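Local coordinates for putative cell adhesion protein (Bacteroides uniformis, PDB 4K4K) that probably forms part of the tip of fimbriae, the surface filaments through which the bacterium adheres to surfaces and builds biofilms, at residues 140-148 against 201-209; 165-175 against 186-196. One frame throughout, in Å; residues are numbered along the deposited sequence. Where two conformers were deposited one is given.

How the contacts relate
Contact 2 is nested inside contact 1 along the chain: strand 132-150 leads on to strand 164-177, and strand 192-199 is followed by strand 202-207, which returns to strand 132-150. The two centres lie about 13 Å apart. Strands 192-199 and 202-207 are antiparallel neighbours, joining one contact to the other through a sheet. The contacts also meet by packing: the apolar side of 140-148 and 201-209 faces strand 164-177, with Leu-144 on Ile-167 and Val-207 on Gln-170. This all-beta arrangement, without any helix, is consistent with the transthyretin-like build of fimbrillins. Contact 1 lies nearer the centre of the chain, whereas contact 2 runs out into an exposed loop.

Contact 1. Residues 140-148 against 201-209; sequences KLVKLDITI and LKAEGIVLP
Lys-143 reaches across to Glu-204 in a salt bridge, its NZ lying 2.8 Å from OE1 and meeting that oxygen from above the carboxylate plane, 54° out of it. A bend at chi2 (73°) turns the lysine chain toward the partner strand, carrying CD to 3.5 Å from Gly-205 O and across Ile-206 CG1. A methionine in place of Lys-143 would probably leave Glu-204 without its opposite charge on this face.

The other face is apolar, as suits a buried side. Leu-144 CD1 meets Val-207 CG1 at 3.9 Å, the two side chains crossing at about a right angle, and Val-142 CB lies 3.9 Å from Val-207 CG2. Small Ala-203 sets its CB 4.1 Å from Ile-146 CB. Beneath these side chains runs an antiparallel ladder in which Leu-144 N donates to Gly-205 O over 2.8 Å, almost straight at 178°.

Further out, Gln-112 OE1 takes a second bond from Lys-143 NZ, while His-197 ND1 bonds Glu-204 OE2, so each charged end has two partners. Ile-167 and Val-165 cover the apolar face. One largely polar face, with Ile-206 buried on it, and one apolar face on paired strands are typical of a beta-sandwich, here consistent with a transthyretin-like fold.

Contact 2. Residues 165-175 against 186-196; sequences VSISNQQTAAT and VTTGTTKEIVL
Ser-166 and Ile-167 pair antiparallel with Val-195 and Ile-194, the axes of strands 165-168 and 192-195 approaching to 4.6 Å, their directions 156° apart, before the register slips by one residue ahead of the Gln-170 and Lys-192 pair. Ser-166 OG donates to Glu-193 OE2 over 2.6 Å, on the anti side of the carboxylate and 17° out of its plane. The glutamate gets there by a bend at chi2 (90°), which lays its carboxylate along the neighbouring strand; the other oxygen, OE1, accepts a hydrogen bond from a water that in turn accepts one from Asn-169 N. The slip is a beta bulge: Ser-168 and Asn-169 stand opposite the single Glu-193, and the chain turns a corner at Asn-169, whose amide ND2 bonds Gly-215 O. Ile-194 suits the buried side, its CB 4.0 Å from Ile-167 CG2 and its CD1 3.6 Å from Gln-170 CB.

Beyond the bulge, Gln-171 uses both ends of its amide on one glycine: OE1 accepts from Gly-189 N at 2.8 Å, and NE2 donates to Gly-189 O at 3.3 Å from above the carbonyl plane. Gln-171 CB rests 3.7 Å from Val-186 CG1, where a separate short ladder begins and Thr-187 N bonds Ala-173 O at 3.0 Å.

Contact 1. Residues 140-148 against 201-209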
loop_
_atom_site.group_PDB
_atom_site.type_symbol
_atom_site.label_atom_id
_atom_site.label_comp_id
_atom_site.label_asym_id
_atom_site.label_seq_id
_atom_site.Cartn_x
_atom_site.Cartn_y
_atom_site.Cartn_z
ATOM N N LYS A 140 -4.204 -1.581 -1.807
ATOM C CA LYS A 140 -5.228 -0.885 -2.621
ATOM C C LYS A 140 -4.596 0.060 -3.665
ATOM O O LYS A 140 -5.292 0.506 -4.594
ATOM C CB LYS A 140 -6.185 -0.094 -1.719
ATOM C CG LYS A 140 -6.971 -1.005 -0.756
ATOM C CD LYS A 140 -7.967 -1.912 -1.497
ATOM C CE LYS A 140 -8.512 -2.964 -0.545
ATOM N NZ LYS A 140 -9.521 -3.821 -1.217
ATOM N N LEU A 141 -3.266 0.331 -3.532
ATOM C CA LEU A 141 -2.559 1.234 -4.432
ATOM C C LEU A 141 -1.562 0.451 -5.295
ATOM O O LEU A 141 -1.728 -0.752 -5.477
ATOM C CB LEU A 141 -1.919 2.406 -3.673
ATOM C CG LEU A 141 -2.897 3.128 -2.665
ATOM C CD1 LEU A 141 -2.153 4.238 -1.902
ATOM C CD2 LEU A 141 -4.144 3.671 -3.363
ATOM N N VAL A 142 -0.589 1.144 -5.888
ATOM C CA VAL A 142 0.337 0.539 -6.857
ATOM C C VAL A 142 1.776 0.814 -6.437
ATOM O O VAL A 142 2.107 1.942 -6.088
ATOM C CB VAL A 142 0.030 1.128 -8.260
ATOM C CG1 VAL A 142 1.068 0.683 -9.307
ATOM C CG2 VAL A 142 -1.392 0.791 -8.710
ATOM N N LYS A 143 2.628 -0.219 -6.485
ATOM C CA LYS A 143 4.023 -0.072 -6.116
ATOM C C LYS A 143 4.894 0.027 -7.364
ATOM O O LYS A 143 4.737 -0.765 -8.299
ATOM C CB LYS A 143 4.473 -1.266 -5.247
ATOM C CG LYS A 143 5.955 -1.256 -4.799
ATOM C CD LYS A 143 6.207 -0.226 -3.735
ATOM C CE LYS A 143 7.653 -0.245 -3.277
ATOM N NZ LYS A 143 7.845 0.597 -2.069
ATOM N N LEU A 144 5.821 0.993 -7.363
ATOM C CA LEU A 144 6.832 1.120 -8.428
ATOM C C LEU A 144 8.171 0.743 -7.823
ATOM O O LEU A 144 8.533 1.276 -6.772
ATOM C CB LEU A 144 6.882 2.532 -9.036
ATOM C CG LEU A 144 5.550 3.126 -9.540
ATOM C CD1 LEU A 144 5.774 4.513 -10.132
ATOM C CD2 LEU A 144 4.844 2.193 -10.545
ATOM N N ASP A 145 8.896 -0.182 -8.471
ATOM C CA ASP A 145 10.182 -0.679 -7.999
ATOM C C ASP A 145 11.152 -0.514 -9.163
ATOM O O ASP A 145 11.006 -1.184 -10.177
ATOM C CB ASP A 145 10.030 -2.145 -7.539
ATOM C CG ASP A 145 11.258 -2.742 -6.867
ATOM O OD1 ASP A 145 12.372 -2.598 -7.420
ATOM O OD2 ASP A 145 11.096 -3.439 -5.849
ATOM N N ILE A 146 12.086 0.423 -9.039
ATOM C CA ILE A 146 12.994 0.756 -10.131
ATOM C C ILE A 146 14.430 0.426 -9.763
ATOM O O ILE A 146 14.915 0.796 -8.690
ATOM C CB ILE A 146 12.790 2.263 -10.488
ATOM C CG1 ILE A 146 11.355 2.492 -11.041
ATOM C CG2 ILE A 146 13.876 2.807 -11.449
ATOM C CD1 ILE A 146 10.846 3.867 -10.967
ATOM N N THR A 147 15.123 -0.262 -10.688
ATOM C CA THR A 147 16.536 -0.564 -10.544
ATOM C C THR A 147 17.241 0.166 -11.671
ATOM O O THR A 147 16.830 0.044 -12.826
ATOM C CB THR A 147 16.771 -2.083 -10.574
ATOM O OG1 THR A 147 15.941 -2.680 -9.587
ATOM C CG2 THR A 147 18.210 -2.462 -10.301
ATOM N N ILE A 148 18.278 0.936 -11.347
ATOM C CA ILE A 148 19.037 1.670 -12.354
ATOM C C ILE A 148 20.400 1.017 -12.563
ATOM O O ILE A 148 21.072 0.680 -11.596
ATOM C CB ILE A 148 19.185 3.163 -11.921
ATOM C CG1 ILE A 148 17.806 3.862 -11.806
ATOM C CG2 ILE A 148 20.150 3.948 -12.823
ATOM C CD1 ILE A 148 17.840 5.046 -10.822
ATOM N N LEU A 201 21.204 2.964 -6.378
ATOM C CA LEU A 201 20.645 2.848 -7.718
ATOM C C LEU A 201 19.263 2.162 -7.724
ATOM O O LEU A 201 18.828 1.635 -8.745
ATOM C CB LEU A 201 21.642 2.165 -8.654
ATOM C CG LEU A 201 22.960 2.954 -8.876
ATOM C CD1 LEU A 201 23.892 2.212 -9.788
ATOM C CD2 LEU A 201 22.700 4.393 -9.390
ATOM N N LYS A 202 18.534 2.270 -6.611
ATOM C CA LYS A 202 17.180 1.749 -6.483
ATOM C C LYS A 202 16.244 2.894 -6.159
ATOM O O LYS A 202 16.611 3.781 -5.389
ATOM C CB LYS A 202 17.105 0.658 -5.398
ATOM C CG LYS A 202 17.762 -0.655 -5.818
ATOM C CD LYS A 202 18.037 -1.549 -4.619
ATOM C CE LYS A 202 18.929 -2.716 -4.976
ATOM N NZ LYS A 202 19.191 -3.596 -3.806
ATOM N N ALA A 203 15.065 2.905 -6.771
ATOM C CA ALA A 203 14.036 3.909 -6.498
ATOM C C ALA A 203 12.715 3.210 -6.296
ATOM O O ALA A 203 12.465 2.160 -6.899
ATOM C CB ALA A 203 13.941 4.919 -7.630
ATOM N N GLU A 204 11.871 3.765 -5.434
ATOM C CA GLU A 204 10.574 3.164 -5.187
ATOM C C GLU A 204 9.535 4.229 -4.963
ATOM O O GLU A 204 9.854 5.359 -4.569
ATOM C CB GLU A 204 10.615 2.183 -3.997
ATOM C CG GLU A 204 10.842 2.859 -2.650
ATOM C CD GLU A 204 11.022 1.930 -1.466
ATOM O OE1 GLU A 204 10.611 0.748 -1.554
ATOM O OE2 GLU A 204 11.542 2.400 -0.428
ATOM N N GLY A 205 8.300 3.862 -5.236
ATOM C CA GLY A 205 7.175 4.753 -5.016
ATOM C C GLY A 205 5.872 4.006 -4.882
ATOM O O GLY A 205 5.780 2.850 -5.274
ATOM N N ILE A 206 4.869 4.666 -4.315
ATOM C CA ILE A 206 3.506 4.164 -4.213
ATOM C C ILE A 206 2.648 5.193 -4.919
ATOM O O ILE A 206 2.691 6.381 -4.579
ATOM C CB ILE A 206 3.052 3.888 -2.757
ATOM C CG1 ILE A 206 3.865 2.707 -2.179
ATOM C CG2 ILE A 206 1.514 3.585 -2.706
ATOM C CD1 ILE A 206 3.665 2.420 -0.677
ATOM N N VAL A 207 1.941 4.762 -5.954
ATOM C CA VAL A 207 1.142 5.684 -6.764
ATOM C C VAL A 207 -0.300 5.185 -6.842
ATOM O O VAL A 207 -0.589 4.039 -6.483
ATOM C CB VAL A 207 1.759 5.884 -8.182
ATOM C CG1 VAL A 207 3.172 6.494 -8.089
ATOM C CG2 VAL A 207 1.748 4.577 -8.987
ATOM N N LEU A 208 -1.183 6.028 -7.373
ATOM C CA LEU A 208 -2.574 5.645 -7.501
ATOM C C LEU A 208 -2.805 4.762 -8.718
ATOM O O LEU A 208 -2.168 4.966 -9.764
ATOM C CB LEU A 208 -3.451 6.906 -7.630
ATOM C CG LEU A 208 -3.436 7.899 -6.472
ATOM C CD1 LEU A 208 -4.489 8.968 -6.695
ATOM C CD2 LEU A 208 -3.680 7.196 -5.119
ATOM N N PRO A 209 -3.811 3.864 -8.644
ATOM C CA PRO A 209 -4.193 3.111 -9.855
ATOM C C PRO A 209 -4.628 4.074 -10.957
ATOM O O PRO A 209 -5.141 5.156 -10.662
ATOM C CB PRO A 209 -5.372 2.236 -9.383
ATOM C CG PRO A 209 -5.251 2.198 -7.866
ATOM C CD PRO A 209 -4.682 3.526 -7.493
#

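Contact 2. Residues 165-175 against 186-196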
loop_
_atom_site.group_PDB
_atom_site.type_symbol
_atom_site.label_atom_id
_atom_site.label_comp_id
_atom_site.label_asym_id
_atom_site.label_seq_id
_atom_site.Cartn_x
_atom_site.Cartn_y
_atom_site.Cartn_z
ATOM N N VAL A 165 14.867 10.208 -9.377
ATOM C CA VAL A 165 13.800 9.679 -10.221
ATOM C C VAL A 165 12.489 10.324 -9.820
ATOM O O VAL A 165 12.167 10.361 -8.629
ATOM C CB VAL A 165 13.701 8.112 -10.119
ATOM C CG1 VAL A 165 12.712 7.535 -11.146
ATOM C CG2 VAL A 165 15.067 7.452 -10.263
ATOM N N SER A 166 11.705 10.755 -10.805
ATOM C CA SER A 166 10.360 11.264 -10.555
ATOM C C SER A 166 9.417 10.738 -11.633
ATOM O O SER A 166 9.877 10.286 -12.686
ATOM C CB SER A 166 10.358 12.792 -10.495
ATOM O OG SER A 166 10.624 13.336 -11.775
ATOM N N ILE A 167 8.111 10.753 -11.361
ATOM C CA ILE A 167 7.087 10.331 -12.325
ATOM C C ILE A 167 6.125 11.503 -12.500
ATOM O O ILE A 167 5.740 12.142 -11.517
ATOM C CB ILE A 167 6.383 8.998 -11.933
ATOM C CG1 ILE A 167 5.445 8.501 -13.063
ATOM C CG2 ILE A 167 5.687 9.057 -10.548
ATOM C CD1 ILE A 167 4.828 7.054 -12.848
ATOM N N SER A 168 5.767 11.803 -13.752
ATOM C CA SER A 168 4.928 12.945 -14.092
ATOM C C SER A 168 3.438 12.621 -14.158
ATOM O O SER A 168 3.033 11.462 -14.246
ATOM C CB SER A 168 5.362 13.518 -15.446
ATOM O OG SER A 168 5.009 12.614 -16.484
ATOM N N ASN A 169 2.644 13.700 -14.167
ATOM C CA ASN A 169 1.197 13.777 -14.343
ATOM C C ASN A 169 0.462 12.727 -13.504
ATOM O O ASN A 169 -0.297 11.880 -13.996
ATOM C CB ASN A 169 0.842 13.700 -15.816
ATOM C CG ASN A 169 1.540 14.817 -16.588
ATOM O OD1 ASN A 169 1.506 16.000 -16.209
ATOM N ND2 ASN A 169 2.313 14.447 -17.587
ATOM N N GLN A 170 0.712 12.810 -12.215
ATOM C CA GLN A 170 0.079 11.912 -11.263
ATOM C C GLN A 170 -1.091 12.545 -10.572
ATOM O O GLN A 170 -0.993 13.692 -10.124
ATOM C CB GLN A 170 1.078 11.482 -10.169
ATOM C CG GLN A 170 2.274 10.693 -10.677
ATOM C CD GLN A 170 1.874 9.396 -11.318
ATOM O OE1 GLN A 170 2.000 9.213 -12.537
ATOM N NE2 GLN A 170 1.325 8.484 -10.529
ATOM N N GLN A 171 -2.156 11.764 -10.393
ATOM C CA GLN A 171 -3.257 12.119 -9.504
ATOM C C GLN A 171 -2.725 11.755 -8.121
ATOM O O GLN A 171 -1.993 10.759 -8.006
ATOM C CB GLN A 171 -4.551 11.361 -9.855
ATOM C CG GLN A 171 -5.215 11.856 -11.144
ATOM C CD GLN A 171 -5.703 13.290 -11.081
ATOM O OE1 GLN A 171 -6.032 13.828 -10.014
ATOM N NE2 GLN A 171 -5.744 13.950 -12.223
ATOM N N THR A 172 -3.012 12.551 -7.084
ATOM C CA THR A 172 -2.426 12.259 -5.775
ATOM C C THR A 172 -3.465 12.012 -4.670
ATOM O O THR A 172 -3.081 11.552 -3.584
ATOM C CB THR A 172 -1.492 13.404 -5.344
ATOM O OG1 THR A 172 -2.249 14.622 -5.275
ATOM C CG2 THR A 172 -0.262 13.554 -6.264
ATOM N N ALA A 173 -4.761 12.253 -4.944
ATOM C CA ALA A 173 -5.824 12.054 -3.945
ATOM C C ALA A 173 -6.802 10.930 -4.315
ATOM O O ALA A 173 -7.250 10.838 -5.455
ATOM C CB ALA A 173 -6.604 13.354 -3.762
ATOM N N ALA A 174 -7.153 10.109 -3.337
ATOM C CA ALA A 174 -8.132 9.042 -3.530
ATOM C C ALA A 174 -8.878 8.784 -2.220
ATOM O O ALA A 174 -8.476 9.282 -1.182
ATOM C CB ALA A 174 -7.454 7.759 -4.044
ATOM N N THR A 175 -9.977 8.026 -2.283
ATOM C CA THR A 175 -10.763 7.629 -1.127
ATOM C C THR A 175 -10.963 6.136 -1.137
ATOM O O THR A 175 -10.884 5.491 -2.187
ATOM C CB THR A 175 -12.140 8.344 -1.071
ATOM O OG1 THR A 175 -12.939 7.934 -2.194
ATOM C CG2 THR A 175 -12.014 9.894 -1.034
ATOM N N VAL A 186 -10.179 7.268 -7.238
ATOM C CA VAL A 186 -9.366 8.462 -7.434
ATOM C C VAL A 186 -10.290 9.692 -7.491
ATOM O O VAL A 186 -11.318 9.666 -8.187
ATOM C CB VAL A 186 -8.471 8.358 -8.698
ATOM C CG1 VAL A 186 -7.661 9.632 -8.909
ATOM C CG2 VAL A 186 -7.554 7.141 -8.604
ATOM N N THR A 187 -9.959 10.735 -6.728
ATOM C CA THR A 187 -10.741 11.987 -6.761
ATOM C C THR A 187 -9.887 12.969 -7.542
ATOM O O THR A 187 -8.859 13.435 -7.046
ATOM C CB THR A 187 -11.128 12.450 -5.367
ATOM O OG1 THR A 187 -9.936 12.599 -4.605
ATOM C CG2 THR A 187 -12.093 11.475 -4.684
ATOM N N THR A 188 -10.237 13.179 -8.797
ATOM C CA THR A 188 -9.413 13.976 -9.723
ATOM C C THR A 188 -9.159 15.393 -9.219
ATOM O O THR A 188 -9.998 16.010 -8.563
ATOM C CB THR A 188 -9.996 13.966 -11.117
ATOM O OG1 THR A 188 -11.295 14.571 -11.102
ATOM C CG2 THR A 188 -10.021 12.549 -11.729
ATOM N N GLY A 189 -7.937 15.832 -9.449
ATOM C CA GLY A 189 -7.445 17.138 -9.069
ATOM C C GLY A 189 -6.371 17.536 -10.055
ATOM O O GLY A 189 -6.312 17.008 -11.178
ATOM N N THR A 190 -5.513 18.449 -9.648
ATOM C CA THR A 190 -4.447 18.875 -10.549
ATOM C C THR A 190 -3.338 17.806 -10.512
ATOM O O THR A 190 -3.016 17.293 -9.438
ATOM C CB THR A 190 -3.982 20.315 -10.256
ATOM O OG1 THR A 190 -2.860 20.615 -11.091
ATOM C CG2 THR A 190 -3.646 20.562 -8.782
ATOM N N THR A 191 -2.829 17.423 -11.703
ATOM C CA THR A 191 -1.767 16.428 -11.882
ATOM C C THR A 191 -0.482 16.987 -11.272
ATOM O O THR A 191 -0.258 18.203 -11.331
ATOM C CB THR A 191 -1.610 16.031 -13.350
ATOM O OG1 THR A 191 -1.403 17.200 -14.142
ATOM C CG2 THR A 191 -2.817 15.245 -13.878
ATOM N N LYS A 192 0.341 16.108 -10.667
ATOM C CA LYS A 192 1.571 16.489 -9.959
ATOM C C LYS A 192 2.738 15.586 -10.346
ATOM O O LYS A 192 2.525 14.439 -10.749
ATOM C CB LYS A 192 1.309 16.378 -8.430
ATOM C CG LYS A 192 2.396 16.954 -7.510
ATOM C CD LYS A 192 2.273 16.481 -6.051
ATOM C CE LYS A 192 3.120 15.260 -5.745
ATOM N NZ LYS A 192 4.228 15.540 -4.788
ATOM N N GLU A 193 3.972 16.097 -10.205
ATOM C CA GLU A 193 5.173 15.313 -10.404
ATOM C C GLU A 193 5.466 14.669 -9.053
ATOM O O GLU A 193 5.470 15.374 -8.040
ATOM C CB GLU A 193 6.345 16.208 -10.864
ATOM C CG GLU A 193 7.588 15.415 -11.225
ATOM C CD GLU A 193 7.646 14.996 -12.681
ATOM O OE1 GLU A 193 6.894 15.575 -13.499
ATOM O OE2 GLU A 193 8.475 14.118 -13.011
ATOM N N ILE A 194 5.675 13.357 -9.013
ATOM C CA ILE A 194 5.988 12.712 -7.736
ATOM C C ILE A 194 7.449 12.297 -7.742
ATOM O O ILE A 194 7.871 11.520 -8.603
ATOM C CB ILE A 194 5.067 11.514 -7.424
ATOM C CG1 ILE A 194 3.585 11.949 -7.245
ATOM C CG2 ILE A 194 5.592 10.728 -6.197
ATOM C CD1 ILE A 194 2.588 10.788 -6.936
ATOM N N VAL A 195 8.216 12.793 -6.757
ATOM C CA VAL A 195 9.619 12.436 -6.628
ATOM C C VAL A 195 9.652 11.091 -5.911
ATOM O O VAL A 195 9.105 10.969 -4.813
ATOM C CB VAL A 195 10.426 13.538 -5.900
ATOM C CG1 VAL A 195 11.821 13.034 -5.511
ATOM C CG2 VAL A 195 10.522 14.803 -6.766
ATOM N N LEU A 196 10.253 10.081 -6.548
ATOM C CA LEU A 196 10.366 8.741 -5.970
ATOM C C LEU A 196 11.520 8.719 -4.968
ATOM O O LEU A 196 12.448 9.515 -5.105
ATOM C CB LEU A 196 10.577 7.691 -7.080
ATOM C CG LEU A 196 9.306 7.218 -7.784
ATOM C CD1 LEU A 196 8.978 8.076 -8.985
ATOM C CD2 LEU A 196 9.447 5.787 -8.233
HETATM O O HOH W 1 14.600 10.266 -6.589
HETATM O O HOH W 2 4.276 16.354 -13.676
HETATM O O HOH W 3 -6.180 13.371 -7.293
HETATM O O HOH W 4 -3.898 15.256 -7.652
#